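Local structure of protein tudor (Drosophila melanogaster, 4Q5W) at residues A[57-67]-A[79-88]. The protein is required for primordial germ-cell formation and may act in the piRNA pathway, its extended Tudor domains, here the ninth, recognising symmetrically dimethylated arginines of Aubergine. Residues are numbered along the deposited sequence; the frame is centred on the assembly and turned at random.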
loop_
_atom_site.group_PDB
_atom_site.type_symbol
_atom_site.label_atom_id
_atom_site.label_comp_id
_atom_site.label_asym_id
_atom_site.label_seq_id
_atom_site.Cartn_x
_atom_site.Cartn_y
_atom_site.Cartn_z
ATOM N N PHE A 57 3.639 -12.951 -6.713
ATOM C CA PHE A 57 4.507 -11.779 -6.576
ATOM C C PHE A 57 5.952 -12.249 -6.661
ATOM O O PHE A 57 6.361 -13.139 -5.920
ATOM C CB PHE A 57 4.236 -11.109 -5.223
ATOM C CG PHE A 57 4.900 -9.758 -5.032
ATOM C CD1 PHE A 57 5.256 -8.966 -6.109
ATOM C CD2 PHE A 57 5.129 -9.276 -3.746
ATOM C CE1 PHE A 57 5.852 -7.720 -5.909
ATOM C CE2 PHE A 57 5.717 -8.035 -3.532
ATOM C CZ PHE A 57 6.079 -7.258 -4.610
ATOM N N ALA A 58 6.726 -11.663 -7.568
ATOM C CA ALA A 58 8.092 -12.127 -7.806
ATOM C C ALA A 58 8.975 -11.960 -6.570
ATOM O O ALA A 58 9.857 -12.783 -6.311
ATOM C CB ALA A 58 8.706 -11.397 -8.986
ATOM N N ASP A 59 8.721 -10.897 -5.812
ATOM C CA ASP A 59 9.576 -10.536 -4.687
ATOM C C ASP A 59 9.613 -11.603 -3.594
ATOM O O ASP A 59 10.667 -11.861 -3.004
ATOM C CB ASP A 59 9.142 -9.202 -4.088
ATOM C CG ASP A 59 9.330 -8.040 -5.043
ATOM O OD1 ASP A 59 9.411 -8.277 -6.266
ATOM O OD2 ASP A 59 9.374 -6.882 -4.565
ATOM N N ASP A 60 8.469 -12.221 -3.317
ATOM C CA ASP A 60 8.415 -13.229 -2.257
ATOM C C ASP A 60 7.883 -14.588 -2.704
ATOM O O ASP A 60 7.787 -15.508 -1.897
ATOM C CB ASP A 60 7.637 -12.710 -1.030
ATOM C CG ASP A 60 6.199 -12.311 -1.352
ATOM O OD1 ASP A 60 5.652 -12.768 -2.379
ATOM O OD2 ASP A 60 5.607 -11.546 -0.557
ATOM N N LEU A 61 7.544 -14.705 -3.989
ATOM C CA LEU A 61 6.988 -15.935 -4.574
ATOM C C LEU A 61 5.638 -16.384 -3.998
ATOM O O LEU A 61 5.174 -17.487 -4.274
ATOM C CB LEU A 61 8.000 -17.093 -4.533
ATOM C CG LEU A 61 9.229 -16.986 -5.438
ATOM C CD1 LEU A 61 10.020 -18.285 -5.426
ATOM C CD2 LEU A 61 8.829 -16.621 -6.854
ATOM N N GLU A 62 4.994 -15.527 -3.217
ATOM C CA GLU A 62 3.680 -15.850 -2.677
ATOM C C GLU A 62 2.546 -15.301 -3.536
ATOM O O GLU A 62 2.766 -14.470 -4.422
ATOM C CB GLU A 62 3.553 -15.330 -1.242
ATOM C CG GLU A 62 4.441 -16.070 -0.248
ATOM C CD GLU A 62 4.280 -15.555 1.167
ATOM O OE1 GLU A 62 3.592 -14.525 1.347
ATOM O OE2 GLU A 62 4.841 -16.179 2.095
ATOM N N PHE A 63 1.324 -15.746 -3.249
ATOM C CA PHE A 63 0.170 -15.404 -4.083
ATOM C C PHE A 63 -0.726 -14.324 -3.477
ATOM O O PHE A 63 -0.932 -14.288 -2.265
ATOM C CB PHE A 63 -0.630 -16.669 -4.416
ATOM C CG PHE A 63 0.120 -17.649 -5.290
ATOM C CD1 PHE A 63 0.914 -18.637 -4.727
ATOM C CD2 PHE A 63 0.033 -17.580 -6.670
ATOM C CE1 PHE A 63 1.610 -19.535 -5.521
ATOM C CE2 PHE A 63 0.719 -18.485 -7.476
ATOM C CZ PHE A 63 1.510 -19.461 -6.901
ATOM N N TYR A 64 -1.256 -13.454 -4.335
ATOM C CA TYR A 64 -1.995 -12.273 -3.909
ATOM C C TYR A 64 -3.240 -12.022 -4.757
ATOM O O TYR A 64 -3.235 -12.243 -5.975
ATOM C CB TYR A 64 -1.098 -11.051 -4.051
ATOM C CG TYR A 64 0.060 -11.025 -3.093
ATOM C CD1 TYR A 64 1.235 -11.704 -3.366
ATOM C CD2 TYR A 64 -0.018 -10.295 -1.919
ATOM C CE1 TYR A 64 2.308 -11.676 -2.475
ATOM C CE2 TYR A 64 1.047 -10.252 -1.031
ATOM C CZ TYR A 64 2.203 -10.936 -1.316
ATOM O OH TYR A 64 3.257 -10.886 -0.426
ATOM N N ARG A 65 -4.298 -11.528 -4.123
ATOM C CA ARG A 65 -5.435 -11.040 -4.876
ATOM C C ARG A 65 -5.008 -9.825 -5.679
ATOM O O ARG A 65 -4.304 -8.952 -5.168
ATOM C CB ARG A 65 -6.583 -10.653 -3.953
ATOM C CG ARG A 65 -7.161 -11.829 -3.183
ATOM C CD ARG A 65 -8.576 -11.520 -2.754
ATOM N NE ARG A 65 -8.621 -10.430 -1.780
ATOM C CZ ARG A 65 -9.746 -9.854 -1.376
ATOM N NH1 ARG A 65 -9.706 -8.866 -0.485
ATOM N NH2 ARG A 65 -10.907 -10.273 -1.862
ATOM N N SER A 66 -5.448 -9.759 -6.930
ATOM C CA SER A 66 -4.992 -8.709 -7.830
ATOM C C SER A 66 -6.094 -8.151 -8.710
ATOM O O SER A 66 -7.113 -8.800 -8.935
ATOM C CB SER A 66 -3.872 -9.242 -8.722
ATOM O OG SER A 66 -4.285 -10.445 -9.361
ATOM N N ARG A 67 -5.862 -6.948 -9.232
ATOM C CA ARG A 67 -6.745 -6.341 -10.216
ATOM C C ARG A 67 -5.887 -5.825 -11.363
ATOM O O ARG A 67 -4.833 -5.228 -11.143
ATOM C CB ARG A 67 -7.572 -5.194 -9.616
ATOM C CG ARG A 67 -8.462 -4.483 -10.627
ATOM C CD ARG A 67 -9.499 -3.573 -9.962
ATOM N NE ARG A 67 -8.919 -2.773 -8.883
ATOM C CZ ARG A 67 -8.294 -1.615 -9.066
ATOM N NH1 ARG A 67 -7.805 -0.951 -8.023
ATOM N NH2 ARG A 67 -8.161 -1.113 -10.288
ATOM N N VAL A 79 -0.486 -5.061 -12.618
ATOM C CA VAL A 79 -1.578 -5.324 -11.695
ATOM C C VAL A 79 -1.354 -4.604 -10.374
ATOM O O VAL A 79 -0.228 -4.233 -10.052
ATOM C CB VAL A 79 -1.705 -6.828 -11.396
ATOM C CG1 VAL A 79 -1.853 -7.619 -12.692
ATOM C CG2 VAL A 79 -0.496 -7.318 -10.605
ATOM N N ILE A 80 -2.438 -4.403 -9.629
ATOM C CA ILE A 80 -2.351 -3.960 -8.240
ATOM C C ILE A 80 -2.630 -5.148 -7.320
ATOM O O ILE A 80 -3.546 -5.938 -7.568
ATOM C CB ILE A 80 -3.312 -2.773 -7.925
ATOM C CG1 ILE A 80 -3.253 -2.412 -6.433
ATOM C CG2 ILE A 80 -4.741 -3.086 -8.323
ATOM C CD1 ILE A 80 -4.054 -1.147 -6.068
ATOM N N LEU A 81 -1.821 -5.299 -6.274
ATOM C CA LEU A 81 -2.107 -6.293 -5.245
ATOM C C LEU A 81 -3.088 -5.637 -4.291
ATOM O O LEU A 81 -2.687 -4.884 -3.385
ATOM C CB LEU A 81 -0.833 -6.720 -4.516
ATOM C CG LEU A 81 0.353 -7.116 -5.419
ATOM C CD1 LEU A 81 1.517 -7.636 -4.590
ATOM C CD2 LEU A 81 -0.064 -8.144 -6.471
ATOM N N ILE A 82 -4.370 -5.906 -4.516
ATOM C CA ILE A 82 -5.447 -5.112 -3.928
ATOM C C ILE A 82 -5.460 -5.053 -2.408
ATOM O O ILE A 82 -5.923 -4.068 -1.828
ATOM C CB ILE A 82 -6.834 -5.552 -4.425
ATOM C CG1 ILE A 82 -7.121 -7.006 -4.031
ATOM C CG2 ILE A 82 -6.933 -5.348 -5.929
ATOM C CD1 ILE A 82 -8.587 -7.382 -4.170
ATOM N N ASP A 83 -4.953 -6.094 -1.759
ATOM C CA ASP A 83 -4.967 -6.119 -0.308
ATOM C C ASP A 83 -3.862 -5.261 0.280
ATOM O O ASP A 83 -3.894 -4.959 1.468
ATOM C CB ASP A 83 -4.910 -7.557 0.218
ATOM C CG ASP A 83 -6.192 -8.321 -0.073
ATOM O OD1 ASP A 83 -7.278 -7.701 0.030
ATOM O OD2 ASP A 83 -6.117 -9.523 -0.411
ATOM N N TYR A 84 -2.918 -4.837 -0.560
ATOM C CA TYR A 84 -1.723 -4.126 -0.083
ATOM C C TYR A 84 -1.527 -2.757 -0.722
ATOM O O TYR A 84 -1.122 -1.792 -0.047
ATOM C CB TYR A 84 -0.468 -4.984 -0.285
ATOM C CG TYR A 84 -0.499 -6.256 0.524
ATOM C CD1 TYR A 84 -1.190 -7.380 0.071
ATOM C CD2 TYR A 84 0.124 -6.329 1.757
ATOM C CE1 TYR A 84 -1.229 -8.539 0.822
ATOM C CE2 TYR A 84 0.084 -7.480 2.504
ATOM C CZ TYR A 84 -0.597 -8.586 2.025
ATOM O OH TYR A 84 -0.632 -9.739 2.777
ATOM N N GLY A 85 -1.784 -2.670 -2.022
ATOM C CA GLY A 85 -1.713 -1.392 -2.711
ATOM C C GLY A 85 -0.587 -1.227 -3.717
ATOM O O GLY A 85 -0.693 -0.405 -4.626
ATOM N N ASN A 86 0.491 -1.986 -3.558
ATOM C CA ASN A 86 1.612 -1.910 -4.485
ATOM C C ASN A 86 1.273 -2.538 -5.826
ATOM O O ASN A 86 0.314 -3.306 -5.934
ATOM C CB ASN A 86 2.892 -2.525 -3.900
ATOM C CG ASN A 86 2.723 -3.978 -3.511
ATOM O OD1 ASN A 86 1.825 -4.322 -2.748
ATOM N ND2 ASN A 86 3.583 -4.842 -4.048
ATOM N N THR A 87 2.046 -2.186 -6.847
ATOM C CA THR A 87 1.817 -2.707 -8.188
ATOM C C THR A 87 3.003 -3.542 -8.652
ATOM O O THR A 87 4.103 -3.452 -8.106
ATOM C CB THR A 87 1.562 -1.582 -9.213
ATOM O OG1 THR A 87 2.767 -0.839 -9.447
ATOM C CG2 THR A 87 0.463 -0.650 -8.740
ATOM N N THR A 88 2.782 -4.351 -9.679
ATOM C CA THR A 88 3.846 -5.184 -10.204
ATOM C C THR A 88 3.444 -5.689 -11.572
ATOM O O THR A 88 2.280 -5.563 -11.971
ATOM C CB THR A 88 4.160 -6.366 -9.257
ATOM O OG1 THR A 88 5.332 -7.052 -9.710
ATOM C CG2 THR A 88 3.002 -7.333 -9.193
HETATM O O HOH W 1 6.100 -9.887 -9.611
HETATM O O HOH W 2 -3.835 -10.687 -1.410
HETATM O O HOH W 3 -3.356 -8.511 -2.576
#
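Phe57, its CG anti to the backbone N (chi1 -171°), brings its ring up to residues 79-88, and Leu81 CD1 sits over one ring face, 4.1 Å from the centroid. Asn86 ND2 lies 3.5 Å from Phe57 CZ, while Thr88 OG1 approaches the ring edge and reaches Ala58 N through a water. The same Leu81 methyl makes a second CH-pi contact, over a face of the Tyr64 ring, so one branched aliphatic residue serves two rings. Tyr64 turns its CE2 edge to the face of Tyr84 in an offset edge-to-face pair, planes at 75°. Phe57, Tyr64, Tyr84 and Asn86 gather at one end of the Tudor barrel, consistent with the aromatic cage that receives methylated arginine in Tudor domains. Further on, Arg65 grips Asp83 side-on: NE to OD2 at 3.0 Å and NH1 to OD1 at 2.7 Å, groups nearly coplanar. Ile82 CD1 packs over the guanidinium, whose outer nitrogens also reach the carbonyls of Ile103 and Lys104, a setting suited to a buried charge. Arg65 O accepts from Ile82 N. Arg67 N to Ile80 O and Ile80 N to Arg67 O, each 3.0 Å, form an antiparallel hydrogen-bonded pair, and the bent Arg67 side chain lays its guanidinium over Ile80 CG2.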